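PDB 2FPO: ribosomal RNA small subunit methyltransferase D, which transfers a methyl group from S-adenosyl-L-methionine to N2 of guanine 966 of 16S rRNA within the assembled 30S particle. Local coordinates for residues N111-L116 and L137-N142; N47-V52 and E153-V158; P131-L136 and V158-E163. One frame throughout, in Å; residues are numbered along the deposited sequence.

Contact 1 (N111-L116 and L137-N142); sequences NAMSFL and LEETIN
The short helix 112-116, which carries Met113 and Leu116, runs nearly parallel to the 137-142 helix segment with Glu139 and Thr140; the two axes come within 9.9 Å at an angle of only 12°. Two side chains from each helix carry most of the meeting. Met113, deposited as selenomethionine, a label and not the natural sulfur, bends twice along its chain, at chi2 (-80°) and again at chi3, and this brings its end across to Glu139. SE lies 3.5 Å from Glu139 CB, and the terminal CE is 3.6 Å from Glu139 CG. It is thus the aliphatic part of the glutamate that meets the selenium and methyl, while the carboxylate turns away from this helix.

Both helices belong to the Rossmann-like methyltransferase fold. Helix 137-146 is the helix of the beta-alpha-beta crossover between the adjacent parallel strands 123-128 and 154-161, whereas helix 112-116 lies on the connection leading from edge strand 105-108 to 123-128.

Deeper in, Leu116 CD1 meets Thr140 CG2 at 3.6 Å, the two side chains lying aslant. The threonine turns its methyl to the leucine, and its OG1 is hydrogen-bonded to Leu136 O, which satisfies the buried hydroxyl locally, at the start of helix 137-146. Phe62 touches both Ala112 and Thr140, and Leu143 touches both Met113 and Leu116. At the start of the short helix Asn111 is the N-cap: its OD1 accepts from Ser114 N at 3.0 Å in a nearly straight bond (168°), the donor standing above the carbonyl plane.

Contact 2 (N47-V52 and E153-V158); sequences NWLAPV and EALIYV
Leu155 reaches from its strand toward the end of helix 39-53, where one methyl, CD1, takes both of the close contacts. It lies 3.6 Å from Val52 CG2 and 3.9 Å from Leu49 CD2. Leu49 and Leu155 run past one another in opposite directions, so that branch meets branch, whereas Val52 comes in aslant. The valine uses the methyl that sits between its backbone N and carbonyl carbon. Leu49 and Val52 are brought to the same side by the helix end, which is kinked at Pro51 and Val52; Val52 N bonds to Leu49 O at 3.0 Å.

In this Rossmann-like methyltransferase sheet, strand 154-161 lies between the parallel strand 123-128 and the antiparallel 184-191, and helix 39-53 packs over one face. Leu49 also touches Ile125 and Phe127 of strand 123-128, and both it and Leu155 are buried. Val52, by contrast, is exposed and forms the solvent side of the contact. The fit is looser farther along the strand as well: Trp48 CZ3 comes no nearer than 4.7 Å to Tyr157 CD1. Tyr157 packs instead on Val41 and Leu45, earlier in the same helix, while Trp48 lies against Arg177 and Lys179 of strand 173-181.

Contact 3 (P131-L136 and V158-E163); sequences PFRRGL and VESEVE
Arg133 and Ser160 meet through van der Waals contact: the arginine's CG lies 3.9 Å from Ser160 OG, with the methylene and not the guanidinium facing the hydroxyl. CG stands anti to the backbone N of Arg133 (chi1 -176°), which carries the chain toward the strand before bends at chi2 and chi3 redirect it, and the guanidinium then lays one face over Arg134 CB, 3.6 Å from its plane. Arg133 CB to Glu161 OE1, at 4.5 Å, is marginal.

Electrostatic attraction is at most long-range here. Arg133 NE and Glu161 OE1 are 6.0 Å apart, and since both side chains occur in two conformers this spacing is provisional. Ser160 OG has its polar partner on its own side, a weak hydrogen bond with Asn164 OD1; Asn164 also touches Arg133.

Hydrogen bonding inside the loop closes a type II beta turn, Arg133 to Leu136, with Leu136 N bonded to Arg133 O at 3.1 Å and Gly135 at the third position, where phi is positive (108°). Leu136 follows as N-cap of the next helix. The turn also folds Leu136 back over Phe132: CD1 sits over one face of the ring, 3.7 Å from its plane and nearer the margin than the centre, with Arg134 O level with the ring at its edge.

Pro131 and Phe132 end the sequence Asp-Pro-Pro-Phe, the signature of the N6-adenine-methyltransferase type, which in relatives lies beside the target base. This loop joins strand 123-128 to helix 137-146 and passes the end of strand 154-161, where Leu137 packs against Val158 and Ser160.

Strand 154-161 ties contacts 2 and 3 together: they share Val158, but contact 2 uses the strand's earlier part beneath helix 39-53 and contact 3 its far end beside a loop. Contact 1 joins two helices and adjoins contact 2 through Ile141 CD1 and Val158 CG2, 4.2 Å apart. Leu155 and Tyr157 face helix 39-53 while Val158 and Ser160 face helix 137-146, the alternation expected if the helices cover opposite faces of the sheet. Contacts 1 and 2 are mostly buried and apolar, each with one more open flank; contact 3 is only partly buried, smaller and more polar in composition. Contacts 1 and 3 adjoin directly, Met113 CE lying 3.6 Å from Gly135 O.

Contact 1 (N111-L116 and L137-N142)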
loop_
_atom_site.group_PDB
_atom_site.type_symbol
_atom_site.label_atom_id
_atom_site.label_comp_id
_atom_site.label_asym_id
_atom_site.label_seq_id
_atom_site.Cartn_x
_atom_site.Cartn_y
_atom_site.Cartn_z
ATOM N N ASN A 111 8.413 8.588 -8.320
ATOM C CA ASN A 111 7.832 7.414 -8.957
ATOM C C ASN A 111 8.400 6.131 -8.313
ATOM O O ASN A 111 9.530 6.132 -7.782
ATOM C CB ASN A 111 8.058 7.457 -10.486
ATOM C CG ASN A 111 9.515 7.254 -10.877
ATOM O OD1 ASN A 111 9.927 6.141 -11.155
ATOM N ND2 ASN A 111 10.310 8.314 -10.819
ATOM N N ALA A 112 7.635 5.041 -8.366
ATOM C CA ALA A 112 8.020 3.796 -7.696
ATOM C C ALA A 112 9.224 3.086 -8.305
ATOM O O ALA A 112 9.998 2.487 -7.586
ATOM C CB ALA A 112 6.837 2.839 -7.601
HETATM N N MSE A 113 9.389 3.186 -9.624
HETATM C CA MSE A 113 10.480 2.505 -10.326
HETATM C C MSE A 113 11.855 3.031 -9.931
HETATM O O MSE A 113 12.754 2.223 -9.678
HETATM C CB MSE A 113 10.311 2.628 -11.840
HETATM C CG MSE A 113 8.927 2.217 -12.272
HETATM SE SE MSE A 113 8.793 0.295 -12.381
HETATM C CE MSE A 113 9.286 0.215 -14.191
ATOM N N SER A 114 12.006 4.363 -9.871
ATOM C CA SER A 114 13.222 4.995 -9.381
ATOM C C SER A 114 13.417 4.739 -7.895
ATOM O O SER A 114 14.539 4.463 -7.438
ATOM C CB SER A 114 13.163 6.521 -9.574
ATOM O OG SER A 114 13.223 6.812 -10.951
ATOM N N PHE A 115 12.337 4.876 -7.140
ATOM C CA PHE A 115 12.420 4.706 -5.699
ATOM C C PHE A 115 12.871 3.309 -5.237
ATOM O O PHE A 115 13.710 3.190 -4.339
ATOM C CB PHE A 115 11.131 5.094 -4.971
ATOM C CG PHE A 115 11.255 4.900 -3.480
ATOM C CD1 PHE A 115 11.984 5.800 -2.718
ATOM C CD2 PHE A 115 10.736 3.764 -2.866
ATOM C CE1 PHE A 115 12.148 5.584 -1.347
ATOM C CE2 PHE A 115 10.918 3.546 -1.496
ATOM C CZ PHE A 115 11.619 4.467 -0.756
ATOM N N LEU A 116 12.290 2.265 -5.832
ATOM C CA LEU A 116 12.550 0.879 -5.427
ATOM C C LEU A 116 13.838 0.310 -6.006
ATOM O O LEU A 116 14.306 -0.744 -5.560
ATOM C CB LEU A 116 11.343 -0.035 -5.764
ATOM C CG LEU A 116 9.994 0.373 -5.130
ATOM C CD1 LEU A 116 8.874 -0.417 -5.743
ATOM C CD2 LEU A 116 10.067 0.207 -3.577
ATOM N N LEU A 137 3.051 -2.909 -12.762
ATOM C CA LEU A 137 2.705 -3.910 -11.749
ATOM C C LEU A 137 3.796 -4.974 -11.531
ATOM O O LEU A 137 4.311 -5.114 -10.423
ATOM C CB LEU A 137 1.373 -4.597 -12.065
ATOM C CG LEU A 137 0.826 -5.533 -10.967
ATOM C CD1 LEU A 137 0.509 -4.775 -9.673
ATOM C CD2 LEU A 137 -0.413 -6.257 -11.416
ATOM N N GLU A 138 4.127 -5.720 -12.584
ATOM C CA GLU A 138 5.130 -6.760 -12.454
ATOM C C GLU A 138 6.520 -6.241 -12.133
ATOM O O GLU A 138 7.265 -6.928 -11.432
ATOM C CB GLU A 138 5.189 -7.651 -13.691
ATOM C CG GLU A 138 4.391 -8.934 -13.524
ATOM C CD GLU A 138 3.045 -8.874 -14.192
ATOM O OE1 GLU A 138 2.290 -7.911 -13.891
ATOM O OE2 GLU A 138 2.749 -9.779 -15.014
ATOM N N GLU A 139 6.845 -5.054 -12.668
ATOM C CA GLU A 139 8.116 -4.366 -12.447
ATOM C C GLU A 139 8.308 -4.028 -10.975
ATOM O O GLU A 139 9.395 -4.199 -10.421
ATOM C CB GLU A 139 8.154 -3.052 -13.239
ATOM C CG GLU A 139 8.396 -3.218 -14.750
ATOM C CD GLU A 139 7.133 -3.602 -15.550
ATOM O OE1 GLU A 139 6.026 -3.713 -14.970
ATOM O OE2 GLU A 139 7.260 -3.801 -16.784
ATOM N N THR A 140 7.238 -3.538 -10.363
ATOM C CA THR A 140 7.236 -3.144 -8.946
ATOM C C THR A 140 7.433 -4.377 -8.085
ATOM O O THR A 140 8.259 -4.398 -7.186
ATOM C CB THR A 140 5.905 -2.402 -8.563
ATOM O OG1 THR A 140 5.816 -1.189 -9.317
ATOM C CG2 THR A 140 5.888 -2.034 -7.071
ATOM N N ILE A 141 6.652 -5.409 -8.377
ATOM C CA ILE A 141 6.768 -6.708 -7.721
ATOM C C ILE A 141 8.207 -7.275 -7.743
ATOM O O ILE A 141 8.704 -7.760 -6.728
ATOM C CB ILE A 141 5.777 -7.696 -8.358
ATOM C CG1 ILE A 141 4.364 -7.413 -7.808
ATOM C CG2 ILE A 141 6.243 -9.199 -8.184
ATOM C CD1 ILE A 141 3.223 -8.050 -8.644
ATOM N N ASN A 142 8.883 -7.170 -8.883
ATOM C CA ASN A 142 10.258 -7.702 -8.967
ATOM C C ASN A 142 11.259 -6.854 -8.221
ATOM O O ASN A 142 12.188 -7.384 -7.626
ATOM C CB ASN A 142 10.704 -7.865 -10.409
ATOM C CG ASN A 142 10.034 -9.034 -11.098
ATOM O OD1 ASN A 142 9.786 -8.985 -12.299
ATOM N ND2 ASN A 142 9.768 -10.096 -10.354
#

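Contact 2 (N47-V52 and E153-V158)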
loop_
_atom_site.group_PDB
_atom_site.type_symbol
_atom_site.label_atom_id
_atom_site.label_comp_id
_atom_site.label_asym_id
_atom_site.label_seq_id
_atom_site.Cartn_x
_atom_site.Cartn_y
_atom_site.Cartn_z
ATOM N N ASN A 47 -9.484 -6.204 7.198
ATOM C CA ASN A 47 -9.910 -7.422 7.876
ATOM C C ASN A 47 -8.875 -8.538 7.649
ATOM O O ASN A 47 -8.495 -9.216 8.606
ATOM C CB ASN A 47 -11.335 -7.827 7.476
ATOM C CG ASN A 47 -12.404 -6.805 7.930
ATOM O OD1 ASN A 47 -12.110 -5.828 8.629
ATOM N ND2 ASN A 47 -13.651 -7.030 7.510
ATOM N N TRP A 48 -8.386 -8.697 6.409
ATOM C CA TRP A 48 -7.304 -9.693 6.147
ATOM C C TRP A 48 -6.026 -9.412 6.956
ATOM O O TRP A 48 -5.316 -10.334 7.355
ATOM C CB TRP A 48 -6.880 -9.740 4.670
ATOM C CG TRP A 48 -7.908 -10.224 3.657
ATOM C CD1 TRP A 48 -9.013 -11.008 3.886
ATOM C CD2 TRP A 48 -7.897 -9.949 2.254
ATOM N NE1 TRP A 48 -9.691 -11.237 2.698
ATOM C CE2 TRP A 48 -9.020 -10.605 1.682
ATOM C CE3 TRP A 48 -7.026 -9.239 1.416
ATOM C CZ2 TRP A 48 -9.296 -10.561 0.306
ATOM C CZ3 TRP A 48 -7.306 -9.176 0.065
ATOM C CH2 TRP A 48 -8.441 -9.842 -0.485
ATOM N N LEU A 49 -5.726 -8.126 7.149
ATOM C CA LEU A 49 -4.493 -7.659 7.801
ATOM C C LEU A 49 -4.601 -7.484 9.311
ATOM O O LEU A 49 -3.612 -7.183 9.967
ATOM C CB LEU A 49 -4.068 -6.316 7.180
ATOM C CG LEU A 49 -3.544 -6.388 5.734
ATOM C CD1 LEU A 49 -3.162 -5.003 5.236
ATOM C CD2 LEU A 49 -2.371 -7.359 5.602
ATOM N N ALA A 50 -5.804 -7.673 9.856
ATOM C CA ALA A 50 -6.097 -7.327 11.264
ATOM C C ALA A 50 -5.100 -7.959 12.264
ATOM O O ALA A 50 -4.605 -7.274 13.149
ATOM C CB ALA A 50 -7.542 -7.683 11.616
ATOM N N PRO A 51 -4.774 -9.254 12.106
ATOM C CA PRO A 51 -3.842 -9.831 13.075
ATOM C C PRO A 51 -2.347 -9.523 12.896
ATOM O O PRO A 51 -1.549 -10.040 13.673
ATOM C CB PRO A 51 -4.114 -11.336 12.951
ATOM C CG PRO A 51 -4.519 -11.522 11.537
ATOM C CD PRO A 51 -5.250 -10.262 11.133
ATOM N N VAL A 52 -1.969 -8.713 11.895
ATOM C CA VAL A 52 -0.559 -8.376 11.651
ATOM C C VAL A 52 -0.287 -6.864 11.560
ATOM O O VAL A 52 0.865 -6.442 11.479
ATOM C CB VAL A 52 0.015 -9.086 10.401
ATOM C CG1 VAL A 52 0.020 -10.622 10.610
ATOM C CG2 VAL A 52 -0.771 -8.732 9.157
ATOM N N GLU A 153 8.631 -12.677 6.071
ATOM C CA GLU A 153 7.299 -13.200 5.746
ATOM C C GLU A 153 6.289 -12.119 5.368
ATOM O O GLU A 153 5.166 -12.104 5.864
ATOM C CB GLU A 153 6.723 -14.032 6.895
ATOM C CG GLU A 153 7.445 -15.356 7.166
ATOM C CD GLU A 153 6.609 -16.277 8.047
ATOM O OE1 GLU A 153 6.913 -17.482 8.087
ATOM O OE2 GLU A 153 5.634 -15.793 8.677
ATOM N N ALA A 154 6.682 -11.228 4.479
ATOM C CA ALA A 154 5.869 -10.067 4.141
ATOM C C ALA A 154 4.540 -10.400 3.422
ATOM O O ALA A 154 4.406 -11.445 2.768
ATOM C CB ALA A 154 6.715 -9.091 3.324
ATOM N N LEU A 155 3.576 -9.494 3.566
ATOM C CA LEU A 155 2.305 -9.522 2.843
ATOM C C LEU A 155 2.315 -8.392 1.853
ATOM O O LEU A 155 2.666 -7.267 2.211
ATOM C CB LEU A 155 1.134 -9.354 3.821
ATOM C CG LEU A 155 1.059 -10.548 4.767
ATOM C CD1 LEU A 155 0.294 -10.221 6.046
ATOM C CD2 LEU A 155 0.483 -11.774 4.025
ATOM N N ILE A 156 2.015 -8.695 0.599
ATOM C CA ILE A 156 1.980 -7.693 -0.466
ATOM C C ILE A 156 0.564 -7.658 -1.086
ATOM O O ILE A 156 0.073 -8.640 -1.626
ATOM C CB ILE A 156 3.031 -7.965 -1.565
ATOM C CG1 ILE A 156 4.434 -8.176 -0.975
ATOM C CG2 ILE A 156 3.033 -6.846 -2.626
ATOM C CD1 ILE A 156 4.782 -9.683 -0.670
ATOM N N TYR A 157 -0.082 -6.520 -0.981
ATOM C CA TYR A 157 -1.426 -6.347 -1.512
ATOM C C TYR A 157 -1.269 -5.886 -2.946
ATOM O O TYR A 157 -0.498 -4.960 -3.218
ATOM C CB TYR A 157 -2.216 -5.328 -0.666
ATOM C CG TYR A 157 -3.510 -4.808 -1.290
ATOM C CD1 TYR A 157 -4.657 -5.608 -1.353
ATOM C CD2 TYR A 157 -3.578 -3.515 -1.803
ATOM C CE1 TYR A 157 -5.850 -5.122 -1.925
ATOM C CE2 TYR A 157 -4.750 -3.027 -2.371
ATOM C CZ TYR A 157 -5.874 -3.823 -2.438
ATOM O OH TYR A 157 -7.024 -3.303 -2.994
ATOM N N VAL A 158 -1.974 -6.559 -3.848
ATOM C CA VAL A 158 -1.911 -6.277 -5.271
ATOM C C VAL A 158 -3.339 -6.148 -5.778
ATOM O O VAL A 158 -4.183 -7.010 -5.543
ATOM C CB VAL A 158 -1.135 -7.398 -6.084
ATOM C CG1 VAL A 158 -1.179 -7.105 -7.577
ATOM C CG2 VAL A 158 0.292 -7.500 -5.623
#

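Contact 3 (P131-L136 and V158-E163)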
loop_
_atom_site.group_PDB
_atom_site.type_symbol
_atom_site.label_atom_id
_atom_site.label_comp_id
_atom_site.label_asym_id
_atom_site.label_seq_id
_atom_site.Cartn_x
_atom_site.Cartn_y
_atom_site.Cartn_z
ATOM N N PRO A 131 -1.521 3.203 -10.662
ATOM C CA PRO A 131 -2.528 3.958 -11.402
ATOM C C PRO A 131 -2.865 3.268 -12.726
ATOM O O PRO A 131 -3.981 3.374 -13.224
ATOM C CB PRO A 131 -1.849 5.343 -11.624
ATOM C CG PRO A 131 -0.394 5.043 -11.591
ATOM C CD PRO A 131 -0.281 3.989 -10.498
ATOM N N PHE A 132 -1.900 2.550 -13.283
ATOM C CA PHE A 132 -2.176 1.659 -14.409
ATOM C C PHE A 132 -1.289 0.417 -14.228
ATOM O O PHE A 132 -0.279 0.484 -13.538
ATOM C CB PHE A 132 -1.979 2.386 -15.766
ATOM C CG PHE A 132 -0.610 2.978 -15.930
ATOM C CD1 PHE A 132 0.443 2.195 -16.408
ATOM C CD2 PHE A 132 -0.356 4.299 -15.555
ATOM C CE1 PHE A 132 1.727 2.724 -16.531
ATOM C CE2 PHE A 132 0.915 4.841 -15.691
ATOM C CZ PHE A 132 1.968 4.050 -16.167
ATOM N N ARG A 133 -1.659 -0.694 -14.860
ATOM C CA ARG A 133 -1.075 -2.020 -14.597
ATOM C C ARG A 133 0.195 -2.283 -15.416
ATOM O O ARG A 133 1.282 -2.557 -14.872
ATOM C CB ARG A 133 -2.131 -3.093 -14.941
ATOM C CG ARG A 133 -1.761 -4.556 -14.650
ATOM C CD ARG A 133 -1.200 -5.343 -15.858
ATOM N NE ARG A 133 -1.976 -5.197 -17.092
ATOM C CZ ARG A 133 -1.681 -5.803 -18.240
ATOM N NH1 ARG A 133 -0.630 -6.614 -18.321
ATOM N NH2 ARG A 133 -2.436 -5.596 -19.313
ATOM N N ARG A 134 0.014 -2.260 -16.736
ATOM C CA ARG A 134 1.056 -2.671 -17.658
ATOM C C ARG A 134 2.161 -1.642 -17.761
ATOM O O ARG A 134 1.939 -0.494 -18.181
ATOM C CB ARG A 134 0.471 -3.015 -19.038
ATOM C CG ARG A 134 1.479 -3.731 -19.932
ATOM C CD ARG A 134 0.853 -4.737 -20.910
ATOM N NE ARG A 134 -0.301 -4.223 -21.652
ATOM C CZ ARG A 134 -0.292 -3.132 -22.404
ATOM N NH1 ARG A 134 0.820 -2.398 -22.514
ATOM N NH2 ARG A 134 -1.409 -2.773 -23.037
ATOM N N GLY A 135 3.362 -2.080 -17.388
ATOM C CA GLY A 135 4.512 -1.181 -17.249
ATOM C C GLY A 135 4.925 -0.916 -15.817
ATOM O O GLY A 135 6.040 -0.482 -15.573
ATOM N N LEU A 136 4.019 -1.154 -14.861
ATOM C CA LEU A 136 4.283 -0.901 -13.441
ATOM C C LEU A 136 4.111 -2.142 -12.568
ATOM O O LEU A 136 4.916 -2.384 -11.693
ATOM C CB LEU A 136 3.379 0.220 -12.883
ATOM C CG LEU A 136 3.441 1.637 -13.491
ATOM C CD1 LEU A 136 2.410 2.503 -12.826
ATOM C CD2 LEU A 136 4.843 2.295 -13.384
ATOM N N VAL A 158 -1.974 -6.559 -3.848
ATOM C CA VAL A 158 -1.911 -6.277 -5.271
ATOM C C VAL A 158 -3.339 -6.148 -5.778
ATOM O O VAL A 158 -4.183 -7.010 -5.543
ATOM C CB VAL A 158 -1.135 -7.398 -6.084
ATOM C CG1 VAL A 158 -1.179 -7.105 -7.577
ATOM C CG2 VAL A 158 0.292 -7.500 -5.623
ATOM N N GLU A 159 -3.613 -5.015 -6.411
ATOM C CA GLU A 159 -4.886 -4.756 -7.029
ATOM C C GLU A 159 -4.708 -4.742 -8.571
ATOM O O GLU A 159 -3.772 -4.116 -9.106
ATOM C CB GLU A 159 -5.413 -3.419 -6.516
ATOM C CG GLU A 159 -6.738 -3.037 -7.045
ATOM C CD GLU A 159 -7.319 -1.799 -6.360
ATOM O OE1 GLU A 159 -7.217 -1.684 -5.111
ATOM O OE2 GLU A 159 -7.895 -0.967 -7.098
ATOM N N SER A 160 -5.606 -5.442 -9.268
ATOM C CA SER A 160 -5.495 -5.604 -10.711
ATOM C C SER A 160 -6.821 -5.986 -11.366
ATOM O O SER A 160 -7.593 -6.730 -10.794
ATOM C CB SER A 160 -4.436 -6.665 -11.023
ATOM O OG SER A 160 -4.100 -6.644 -12.397
ATOM N N GLU A 161 -7.056 -5.487 -12.580
ATOM C CA GLU A 161 -8.245 -5.852 -13.345
ATOM C C GLU A 161 -8.219 -7.340 -13.667
ATOM O O GLU A 161 -7.188 -7.867 -14.098
ATOM C CB GLU A 161 -8.330 -5.039 -14.643
ATOM C CG GLU A 161 -8.718 -3.585 -14.450
ATOM C CD GLU A 161 -7.710 -2.792 -13.616
ATOM O OE1 GLU A 161 -6.488 -2.850 -13.914
ATOM O OE2 GLU A 161 -8.156 -2.111 -12.662
ATOM N N VAL A 162 -9.345 -8.006 -13.434
ATOM C CA VAL A 162 -9.512 -9.449 -13.718
ATOM C C VAL A 162 -8.979 -9.834 -15.102
ATOM O O VAL A 162 -8.206 -10.791 -15.242
ATOM C CB VAL A 162 -10.989 -9.875 -13.614
ATOM C CG1 VAL A 162 -11.211 -11.242 -14.247
ATOM C CG2 VAL A 162 -11.412 -9.889 -12.169
ATOM N N GLU A 163 -9.375 -9.043 -16.097
ATOM C CA GLU A 163 -8.992 -9.213 -17.497
ATOM C C GLU A 163 -7.492 -9.439 -17.708
ATOM O O GLU A 163 -7.086 -10.016 -18.730
ATOM C CB GLU A 163 -9.399 -7.958 -18.262
ATOM C CG GLU A 163 -9.898 -8.198 -19.659
ATOM C CD GLU A 163 -10.376 -6.914 -20.316
ATOM O OE1 GLU A 163 -10.024 -5.827 -19.801
ATOM O OE2 GLU A 163 -11.094 -7.001 -21.344
#